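Local coordinates for protein eukaryotic translation initiation factor 4 gamma 5 (PDB 6OZU) that probably takes part in translation initiation in Trypanosoma cruzi as an eIF4G-type scaffold, through a MIF4G domain of helical repeats, at residues N9-I14 and Q44-V49; P34-T39 and E79-G84; E158-G163 and D173-H178. One frame throughout, in Å; residues are numbered along the deposited sequence.

Interaction 1: N9-I14 and Q44-V49; sequences NEVLGI and QDVIQV
Val11 reaches toward helix 40-53 with both methyl branches. Its CG2 comes to 3.8 Å from CG1 of Val46, with Val46 CG2 almost as near, while Val11 CG1 lies between Val46 and Val49, 4.1 Å from Val49 CG1 and 4.2 Å from Val46 CG1. The first torsion puts it there: with chi1 at 169°, CG1 of Val11 stands anti to the backbone N and beside the carbonyl carbon, and CG2 takes the place beside the N. The Val11 and Val46 side chains are set at about a right angle, so the pair meets crosswise through branch ends. Leu12 adds a second approach one residue on. Its CB leaves the helix to one side, but the isobutyl end turns back, and CD2 comes 3.8 Å from Val49 CG1, again nearly at right angles. Val49 CG1 is thus shared by Val11 and Leu12.

Such near-parallel packing of helices that are not consecutive in sequence, with helix 23-31 between them, fits the all-helical MIF4G fold, a HEAT-like array. The short axes cross at -31° and approach to 10.0 Å, a separation that leaves the contact to side chains; no hydrogen bond crosses it, and the buried surface sums to 175 Å². Val11 and Val46 are buried, whereas Leu12 and Val49 are partly exposed, which places the contact's more open side at the Leu12-Val49 pair. Leu33 covers Val11 from the loop after helix 23-31. Beside Val46 in sequence, Asp45 OD2 is hydrogen-bonded to His8 ND1, adding a polar tie between the same two helices.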
loop_
_atom_site.group_PDB
_atom_site.type_symbol
_atom_site.label_atom_id
_atom_site.label_comp_id
_atom_site.label_asym_id
_atom_site.label_seq_id
_atom_site.Cartn_x
_atom_site.Cartn_y
_atom_site.Cartn_z
ATOM N N ASN A 9 -9.075 22.326 0.364
ATOM C CA ASN A 9 -8.193 22.944 1.360
ATOM C C ASN A 9 -8.451 22.449 2.784
ATOM O O ASN A 9 -7.494 22.278 3.544
ATOM C CB ASN A 9 -8.272 24.480 1.277
ATOM C CG ASN A 9 -7.969 25.076 -0.087
ATOM O OD1 ASN A 9 -7.021 24.694 -0.771
ATOM N ND2 ASN A 9 -8.762 26.045 -0.504
ATOM N N GLU A 10 -9.738 22.214 3.137
ATOM C CA GLU A 10 -10.158 21.732 4.458
ATOM C C GLU A 10 -9.588 20.339 4.765
ATOM O O GLU A 10 -9.137 20.090 5.890
ATOM C CB GLU A 10 -11.685 21.772 4.600
ATOM C CG GLU A 10 -12.228 23.165 4.879
ATOM C CD GLU A 10 -13.738 23.307 4.971
ATOM O OE1 GLU A 10 -14.451 22.676 4.158
ATOM O OE2 GLU A 10 -14.207 24.077 5.841
ATOM N N VAL A 11 -9.553 19.456 3.744
ATOM C CA VAL A 11 -8.974 18.111 3.847
ATOM C C VAL A 11 -7.467 18.266 4.041
ATOM O O VAL A 11 -6.902 17.613 4.920
ATOM C CB VAL A 11 -9.343 17.211 2.636
ATOM C CG1 VAL A 11 -8.527 15.909 2.606
ATOM C CG2 VAL A 11 -10.841 16.917 2.629
ATOM N N LEU A 12 -6.836 19.177 3.264
ATOM C CA LEU A 12 -5.403 19.459 3.374
ATOM C C LEU A 12 -5.037 19.900 4.789
ATOM O O LEU A 12 -4.065 19.386 5.348
ATOM C CB LEU A 12 -4.943 20.489 2.334
ATOM C CG LEU A 12 -4.697 19.949 0.932
ATOM C CD1 LEU A 12 -4.617 21.071 -0.054
ATOM C CD2 LEU A 12 -3.425 19.096 0.877
ATOM N N GLY A 13 -5.865 20.778 5.368
ATOM C CA GLY A 13 -5.733 21.261 6.737
ATOM C C GLY A 13 -5.699 20.117 7.731
ATOM O O GLY A 13 -4.738 19.994 8.484
ATOM N N ILE A 14 -6.711 19.227 7.678
ATOM C CA ILE A 14 -6.836 18.037 8.531
ATOM C C ILE A 14 -5.591 17.139 8.421
ATOM O O ILE A 14 -5.059 16.719 9.449
ATOM C CB ILE A 14 -8.174 17.277 8.235
ATOM C CG1 ILE A 14 -9.394 18.147 8.618
ATOM C CG2 ILE A 14 -8.226 15.901 8.939
ATOM C CD1 ILE A 14 -10.697 17.782 7.938
ATOM N N GLN A 44 -13.958 12.713 -5.449
ATOM C CA GLN A 44 -12.808 12.126 -6.157
ATOM C C GLN A 44 -11.514 12.886 -5.828
ATOM O O GLN A 44 -10.453 12.271 -5.693
ATOM C CB GLN A 44 -13.059 12.119 -7.671
ATOM C CG GLN A 44 -12.306 11.040 -8.431
ATOM C CD GLN A 44 -12.936 10.783 -9.780
ATOM O OE1 GLN A 44 -14.003 10.172 -9.887
ATOM N NE2 GLN A 44 -12.306 11.256 -10.845
ATOM N N ASP A 45 -11.629 14.218 -5.660
ATOM C CA ASP A 45 -10.538 15.122 -5.308
ATOM C C ASP A 45 -10.035 14.841 -3.893
ATOM O O ASP A 45 -8.824 14.802 -3.696
ATOM C CB ASP A 45 -10.985 16.579 -5.450
ATOM C CG ASP A 45 -9.887 17.567 -5.168
ATOM O OD1 ASP A 45 -9.066 17.816 -6.075
ATOM O OD2 ASP A 45 -9.846 18.093 -4.041
ATOM N N VAL A 46 -10.949 14.610 -2.925
ATOM C CA VAL A 46 -10.608 14.290 -1.532
ATOM C C VAL A 46 -9.750 13.023 -1.483
ATOM O O VAL A 46 -8.741 12.987 -0.776
ATOM C CB VAL A 46 -11.869 14.164 -0.624
ATOM C CG1 VAL A 46 -11.512 13.622 0.768
ATOM C CG2 VAL A 46 -12.596 15.497 -0.507
ATOM N N ILE A 47 -10.150 11.991 -2.248
ATOM C CA ILE A 47 -9.448 10.710 -2.288
ATOM C C ILE A 47 -8.090 10.893 -2.979
ATOM O O ILE A 47 -7.100 10.403 -2.447
ATOM C CB ILE A 47 -10.342 9.563 -2.865
ATOM C CG1 ILE A 47 -11.663 9.420 -2.074
ATOM C CG2 ILE A 47 -9.602 8.217 -2.959
ATOM C CD1 ILE A 47 -11.550 9.255 -0.543
ATOM N N GLN A 48 -8.043 11.671 -4.094
ATOM C CA GLN A 48 -6.828 11.986 -4.858
ATOM C C GLN A 48 -5.807 12.724 -3.968
ATOM O O GLN A 48 -4.632 12.368 -3.971
ATOM C CB GLN A 48 -7.186 12.812 -6.117
ATOM C CG GLN A 48 -6.002 13.174 -7.031
ATOM C CD GLN A 48 -5.897 12.319 -8.282
ATOM O OE1 GLN A 48 -6.867 12.131 -9.030
ATOM N NE2 GLN A 48 -4.703 11.801 -8.550
ATOM N N VAL A 49 -6.272 13.707 -3.174
ATOM C CA VAL A 49 -5.459 14.508 -2.252
ATOM C C VAL A 49 -4.773 13.631 -1.202
ATOM O O VAL A 49 -3.553 13.719 -1.038
ATOM C CB VAL A 49 -6.288 15.680 -1.631
ATOM C CG1 VAL A 49 -5.649 16.234 -0.353
ATOM C CG2 VAL A 49 -6.478 16.786 -2.644
#

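Interaction 2: P34-T39 and E79-G84; sequences PIRQST and EGEPAG. With SO4 (sulfate ion), chain F.
Arg36 grips the Glu81 carboxylate side-on, using NE and NH2 against its two oxygens. NE lies 2.9 Å from Glu81 OE2 with an N-H...O angle of 150°, and NH2 lies 3.0 Å from Glu81 OE1; a longer NE to OE1 bond is weak. Both oxygens are met on their syn side and lie close to the guanidinium plane, although the two flat groups are turned 30° against each other, so the fork is slightly twisted. The Arg36 chain runs extended from CG to NE (chi2 175°), which carries the head across to Glu81 while the start of the residue stays by Ala83. There the packing is apolar: Ala83 CB sits 4.0 Å from Arg36 CA, against the backbone end of the arginine and away from the salt bridge.

The other edge of the guanidinium is looser. NH1 donates to sulfate O3 at 3.2 Å, in the guanidinium plane, and the backbone N atoms of Arg36 and Gln37 add only weak bonds to the ion. The sulfate probably comes from the crystallisation liquor, but it may mark a spot suited to an anion, made by Arg36 NH1 with the type I turn Ile35 to Ser38, whose Ser38 OG bonds back to Pro34 O at 2.7 Å. Arg36 is exposed, Glu81 and Ala83 partly so, in keeping with a surface contact.

Glu81 is the N-cap residue of helix 82-112, and Thr39 holds the same position before helix 40-53. The contact therefore joins the entrances of two helices, with Ile77 from the loop after helix 63-76 packed against both Arg36 and Ala83.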
loop_
_atom_site.group_PDB
_atom_site.type_symbol
_atom_site.label_atom_id
_atom_site.label_comp_id
_atom_site.label_asym_id
_atom_site.label_seq_id
_atom_site.Cartn_x
_atom_site.Cartn_y
_atom_site.Cartn_z
ATOM N N PRO A 34 -19.175 18.311 4.678
ATOM C CA PRO A 34 -20.365 17.841 3.953
ATOM C C PRO A 34 -20.035 16.976 2.732
ATOM O O PRO A 34 -20.239 17.397 1.595
ATOM C CB PRO A 34 -21.095 19.139 3.609
ATOM C CG PRO A 34 -20.038 20.154 3.515
ATOM C CD PRO A 34 -18.832 19.695 4.292
ATOM N N ILE A 35 -19.541 15.749 2.980
ATOM C CA ILE A 35 -19.135 14.800 1.940
ATOM C C ILE A 35 -20.354 14.229 1.211
ATOM O O ILE A 35 -20.328 14.170 -0.019
ATOM C CB ILE A 35 -18.159 13.716 2.493
ATOM C CG1 ILE A 35 -16.869 14.373 2.992
ATOM C CG2 ILE A 35 -17.823 12.644 1.442
ATOM C CD1 ILE A 35 -16.579 14.110 4.398
ATOM N N ARG A 36 -21.429 13.862 1.947
ATOM C CA ARG A 36 -22.682 13.340 1.358
ATOM C C ARG A 36 -23.371 14.346 0.429
ATOM O O ARG A 36 -24.059 13.937 -0.502
ATOM C CB ARG A 36 -23.680 12.918 2.445
ATOM C CG ARG A 36 -23.340 11.610 3.121
ATOM C CD ARG A 36 -24.320 11.388 4.247
ATOM N NE ARG A 36 -23.945 10.250 5.076
ATOM C CZ ARG A 36 -23.115 10.329 6.106
ATOM N NH1 ARG A 36 -22.542 11.485 6.419
ATOM N NH2 ARG A 36 -22.825 9.247 6.817
ATOM N N GLN A 37 -23.195 15.645 0.702
ATOM C CA GLN A 37 -23.778 16.740 -0.071
ATOM C C GLN A 37 -22.798 17.282 -1.149
ATOM O O GLN A 37 -23.097 18.280 -1.809
ATOM C CB GLN A 37 -24.254 17.856 0.882
ATOM C CG GLN A 37 -25.355 17.433 1.856
ATOM C CD GLN A 37 -25.562 18.471 2.942
ATOM O OE1 GLN A 37 -24.793 18.540 3.913
ATOM N NE2 GLN A 37 -26.591 19.314 2.804
ATOM N N SER A 38 -21.653 16.595 -1.351
ATOM C CA SER A 38 -20.622 16.958 -2.336
ATOM C C SER A 38 -20.780 16.266 -3.698
ATOM O O SER A 38 -21.373 15.187 -3.779
ATOM C CB SER A 38 -19.234 16.691 -1.771
ATOM O OG SER A 38 -18.951 17.661 -0.777
ATOM N N THR A 39 -20.216 16.875 -4.763
ATOM C CA THR A 39 -20.283 16.332 -6.130
ATOM C C THR A 39 -19.280 15.183 -6.285
ATOM O O THR A 39 -18.403 15.026 -5.432
ATOM C CB THR A 39 -20.040 17.440 -7.186
ATOM O OG1 THR A 39 -18.689 17.877 -7.095
ATOM C CG2 THR A 39 -20.944 18.635 -7.016
ATOM N N GLU A 79 -21.680 1.617 2.852
ATOM C CA GLU A 79 -21.858 1.129 1.473
ATOM C C GLU A 79 -23.319 1.085 1.001
ATOM O O GLU A 79 -23.562 0.852 -0.187
ATOM C CB GLU A 79 -21.169 -0.225 1.237
ATOM C CG GLU A 79 -21.678 -1.383 2.078
ATOM C CD GLU A 79 -20.741 -2.578 2.115
ATOM O OE1 GLU A 79 -21.203 -3.699 1.798
ATOM O OE2 GLU A 79 -19.550 -2.400 2.467
ATOM N N GLY A 80 -24.268 1.318 1.917
ATOM C CA GLY A 80 -25.702 1.357 1.626
ATOM C C GLY A 80 -26.224 2.766 1.378
ATOM O O GLY A 80 -27.439 2.992 1.344
ATOM N N GLU A 81 -25.291 3.718 1.207
ATOM C CA GLU A 81 -25.491 5.141 0.939
ATOM C C GLU A 81 -24.874 5.445 -0.433
ATOM O O GLU A 81 -23.785 4.931 -0.705
ATOM C CB GLU A 81 -24.758 5.991 2.001
ATOM C CG GLU A 81 -25.392 5.995 3.379
ATOM C CD GLU A 81 -25.072 7.232 4.196
ATOM O OE1 GLU A 81 -24.140 7.166 5.029
ATOM O OE2 GLU A 81 -25.754 8.265 4.001
ATOM N N PRO A 82 -25.497 6.300 -1.293
ATOM C CA PRO A 82 -24.883 6.612 -2.604
ATOM C C PRO A 82 -23.443 7.136 -2.542
ATOM O O PRO A 82 -22.621 6.726 -3.360
ATOM C CB PRO A 82 -25.829 7.661 -3.195
ATOM C CG PRO A 82 -27.128 7.416 -2.535
ATOM C CD PRO A 82 -26.796 6.995 -1.139
ATOM N N ALA A 83 -23.139 8.034 -1.578
ATOM C CA ALA A 83 -21.809 8.613 -1.396
ATOM C C ALA A 83 -20.815 7.595 -0.817
ATOM O O ALA A 83 -19.608 7.705 -1.064
ATOM C CB ALA A 83 -21.889 9.828 -0.490
ATOM N N GLY A 84 -21.336 6.628 -0.057
ATOM C CA GLY A 84 -20.548 5.564 0.542
ATOM C C GLY A 84 -19.995 4.624 -0.504
ATOM O O GLY A 84 -18.818 4.249 -0.449
HETATM S S SO4 F . -22.954 15.395 5.446
HETATM O O1 SO4 F . -23.209 15.975 4.127
HETATM O O2 SO4 F . -24.171 14.760 5.949
HETATM O O3 SO4 F . -21.890 14.389 5.337
HETATM O O4 SO4 F . -22.549 16.458 6.373
#

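Interaction 3: E158-G163 and D173-H178; sequences EWLLYG and DYELIH
Leu160 and Glu175 join helix 150-162 to helix 173-186, two consecutive helices of the all-helical MIF4G domain linked by a loop of ten residues. Their contact combines a backbone carbonyl oxygen with apolar side-chain atoms: the carbonyl O of Leu160 lies 3.2 Å from Glu175 CG and equally near its CB, while Leu160 CD1 is 4.1 Å from the same CG. The touching atoms of Glu175 are CB and CG; no hydrogen bond crosses. Its chain folds at chi2 (58°) instead of running extended, and CB and CG, not the carboxylate, lie against the Leu160 carbonyl. Leu160 CG stands anti to its N (chi1 -162°), which brings CG within 4.1 Å of Glu175 O and CD1 toward Glu175 CG and, at 4.3 Å, His178 CB.

All three touching residues are buried. Helix 118-144 meets His178 through Gln132, which also touches Trp159; Gln106 of helix 82-112 packs on Trp159. At the C-terminal end of helix 150-162, Tyr162 OH is hydrogen-bonded to Leu208 O, and Gly163 then leaves the helix with positive phi. Within helix 173-186, Tyr174 O sits 3.3 Å above one face of the His178 ring, offset toward its rim.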
loop_
_atom_site.group_PDB
_atom_site.type_symbol
_atom_site.label_atom_id
_atom_site.label_comp_id
_atom_site.label_asym_id
_atom_site.label_seq_id
_atom_site.Cartn_x
_atom_site.Cartn_y
_atom_site.Cartn_z
ATOM N N GLU A 158 3.710 -9.642 -7.952
ATOM C CA GLU A 158 4.004 -10.344 -9.202
ATOM C C GLU A 158 5.116 -9.610 -9.963
ATOM O O GLU A 158 6.136 -10.233 -10.218
ATOM C CB GLU A 158 2.765 -10.451 -10.082
ATOM C CG GLU A 158 1.816 -11.568 -9.694
ATOM C CD GLU A 158 0.812 -11.891 -10.782
ATOM O OE1 GLU A 158 1.250 -12.186 -11.921
ATOM O OE2 GLU A 158 -0.408 -11.840 -10.500
ATOM N N TRP A 159 4.965 -8.294 -10.261
ATOM C CA TRP A 159 6.010 -7.551 -10.970
ATOM C C TRP A 159 7.191 -7.204 -10.080
ATOM O O TRP A 159 8.321 -7.156 -10.556
ATOM C CB TRP A 159 5.482 -6.317 -11.721
ATOM C CG TRP A 159 4.815 -5.256 -10.892
ATOM C CD1 TRP A 159 3.471 -5.013 -10.809
ATOM C CD2 TRP A 159 5.467 -4.182 -10.173
ATOM N NE1 TRP A 159 3.239 -3.878 -10.059
ATOM C CE2 TRP A 159 4.448 -3.367 -9.628
ATOM C CE3 TRP A 159 6.813 -3.817 -9.963
ATOM C CZ2 TRP A 159 4.736 -2.235 -8.850
ATOM C CZ3 TRP A 159 7.092 -2.702 -9.185
ATOM C CH2 TRP A 159 6.063 -1.924 -8.643
ATOM N N LEU A 160 6.949 -7.005 -8.781
ATOM C CA LEU A 160 8.005 -6.695 -7.814
ATOM C C LEU A 160 8.999 -7.849 -7.683
ATOM O O LEU A 160 10.205 -7.597 -7.618
ATOM C CB LEU A 160 7.368 -6.353 -6.463
ATOM C CG LEU A 160 8.212 -5.597 -5.444
ATOM C CD1 LEU A 160 8.348 -4.119 -5.828
ATOM C CD2 LEU A 160 7.598 -5.708 -4.073
ATOM N N LEU A 161 8.495 -9.116 -7.676
ATOM C CA LEU A 161 9.321 -10.312 -7.544
ATOM C C LEU A 161 9.701 -10.968 -8.865
ATOM O O LEU A 161 10.845 -11.391 -9.018
ATOM C CB LEU A 161 8.638 -11.349 -6.640
ATOM C CG LEU A 161 8.322 -10.960 -5.174
ATOM C CD1 LEU A 161 7.438 -12.026 -4.538
ATOM C CD2 LEU A 161 9.603 -10.767 -4.338
ATOM N N TYR A 162 8.740 -11.112 -9.794
ATOM C CA TYR A 162 8.962 -11.759 -11.093
ATOM C C TYR A 162 9.340 -10.808 -12.220
ATOM O O TYR A 162 9.643 -11.278 -13.313
ATOM C CB TYR A 162 7.755 -12.615 -11.507
ATOM C CG TYR A 162 7.470 -13.800 -10.601
ATOM C CD1 TYR A 162 8.200 -14.977 -10.716
ATOM C CD2 TYR A 162 6.419 -13.770 -9.688
ATOM C CE1 TYR A 162 7.907 -16.090 -9.926
ATOM C CE2 TYR A 162 6.129 -14.868 -8.881
ATOM C CZ TYR A 162 6.874 -16.029 -9.008
ATOM O OH TYR A 162 6.613 -17.112 -8.220
ATOM N N GLY A 163 9.353 -9.501 -11.950
ATOM C CA GLY A 163 9.679 -8.492 -12.944
ATOM C C GLY A 163 8.460 -7.976 -13.677
ATOM O O GLY A 163 7.414 -8.640 -13.710
ATOM N N ASP A 173 17.723 -6.602 -6.541
ATOM C CA ASP A 173 18.142 -6.190 -5.206
ATOM C C ASP A 173 17.228 -5.171 -4.512
ATOM O O ASP A 173 16.801 -5.444 -3.378
ATOM C CB ASP A 173 19.598 -5.700 -5.233
ATOM C CG ASP A 173 20.600 -6.787 -5.620
ATOM O OD1 ASP A 173 20.529 -7.904 -5.037
ATOM O OD2 ASP A 173 21.444 -6.526 -6.512
ATOM N N TYR A 174 16.917 -4.018 -5.166
ATOM C CA TYR A 174 16.052 -3.004 -4.530
ATOM C C TYR A 174 14.616 -3.500 -4.366
ATOM O O TYR A 174 13.962 -3.149 -3.385
ATOM C CB TYR A 174 16.127 -1.630 -5.220
ATOM C CG TYR A 174 17.490 -0.968 -5.095
ATOM C CD1 TYR A 174 17.855 -0.280 -3.936
ATOM C CD2 TYR A 174 18.426 -1.056 -6.122
ATOM C CE1 TYR A 174 19.116 0.312 -3.812
ATOM C CE2 TYR A 174 19.684 -0.462 -6.014
ATOM C CZ TYR A 174 20.024 0.223 -4.859
ATOM O OH TYR A 174 21.270 0.794 -4.769
ATOM N N GLU A 175 14.183 -4.408 -5.248
ATOM C CA GLU A 175 12.869 -5.047 -5.191
ATOM C C GLU A 175 12.732 -5.951 -3.986
ATOM O O GLU A 175 11.691 -5.902 -3.331
ATOM C CB GLU A 175 12.596 -5.809 -6.486
ATOM C CG GLU A 175 11.926 -4.956 -7.542
ATOM C CD GLU A 175 12.676 -3.707 -7.944
ATOM O OE1 GLU A 175 12.145 -2.601 -7.692
ATOM O OE2 GLU A 175 13.804 -3.831 -8.477
ATOM N N LEU A 176 13.793 -6.731 -3.656
ATOM C CA LEU A 176 13.822 -7.580 -2.485
ATOM C C LEU A 176 13.672 -6.749 -1.213
ATOM O O LEU A 176 12.983 -7.202 -0.297
ATOM C CB LEU A 176 15.145 -8.354 -2.417
ATOM C CG LEU A 176 15.164 -9.712 -3.082
ATOM C CD1 LEU A 176 16.589 -10.126 -3.413
ATOM C CD2 LEU A 176 14.523 -10.739 -2.206
ATOM N N ILE A 177 14.321 -5.541 -1.146
ATOM C CA ILE A 177 14.254 -4.628 0.007
ATOM C C ILE A 177 12.828 -4.086 0.185
ATOM O O ILE A 177 12.314 -4.134 1.297
ATOM C CB ILE A 177 15.340 -3.524 -0.008
ATOM C CG1 ILE A 177 16.734 -4.125 -0.298
ATOM C CG2 ILE A 177 15.347 -2.753 1.328
ATOM C CD1 ILE A 177 17.777 -3.165 -0.799
ATOM N N HIS A 178 12.155 -3.655 -0.908
ATOM C CA HIS A 178 10.742 -3.207 -0.853
ATOM C C HIS A 178 9.834 -4.304 -0.283
ATOM O O HIS A 178 8.993 -4.017 0.576
ATOM C CB HIS A 178 10.215 -2.710 -2.215
ATOM C CG HIS A 178 10.975 -1.545 -2.800
ATOM N ND1 HIS A 178 11.439 -0.502 -2.013
ATOM C CD2 HIS A 178 11.331 -1.308 -4.084
ATOM C CE1 HIS A 178 12.038 0.332 -2.849
ATOM N NE2 HIS A 178 12.013 -0.122 -4.097
#

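How the interactions relate
Interactions 1 and 2 lie together near the N-terminal end of the domain, with centres 15 Å apart and nearest atoms about 5 Å apart, but they do not touch. Their segments alternate along the chain: 9-14, 34-39, 44-49, then 79-84. Residues 34-39 lead straight into helix 40-53, the partner in interaction 1, and helix 82-112, which begins in interaction 2, also packs on that helix through Gln44, Ile47 and Gln48. Interaction 3 follows later in sequence and lies across the chain's centre, its centre 31 Å from that of interaction 1 and 38 Å from that of interaction 2. Helix 82-112 touches Trp159 of helix 150-162 and so links the two regions within one MIF4G domain.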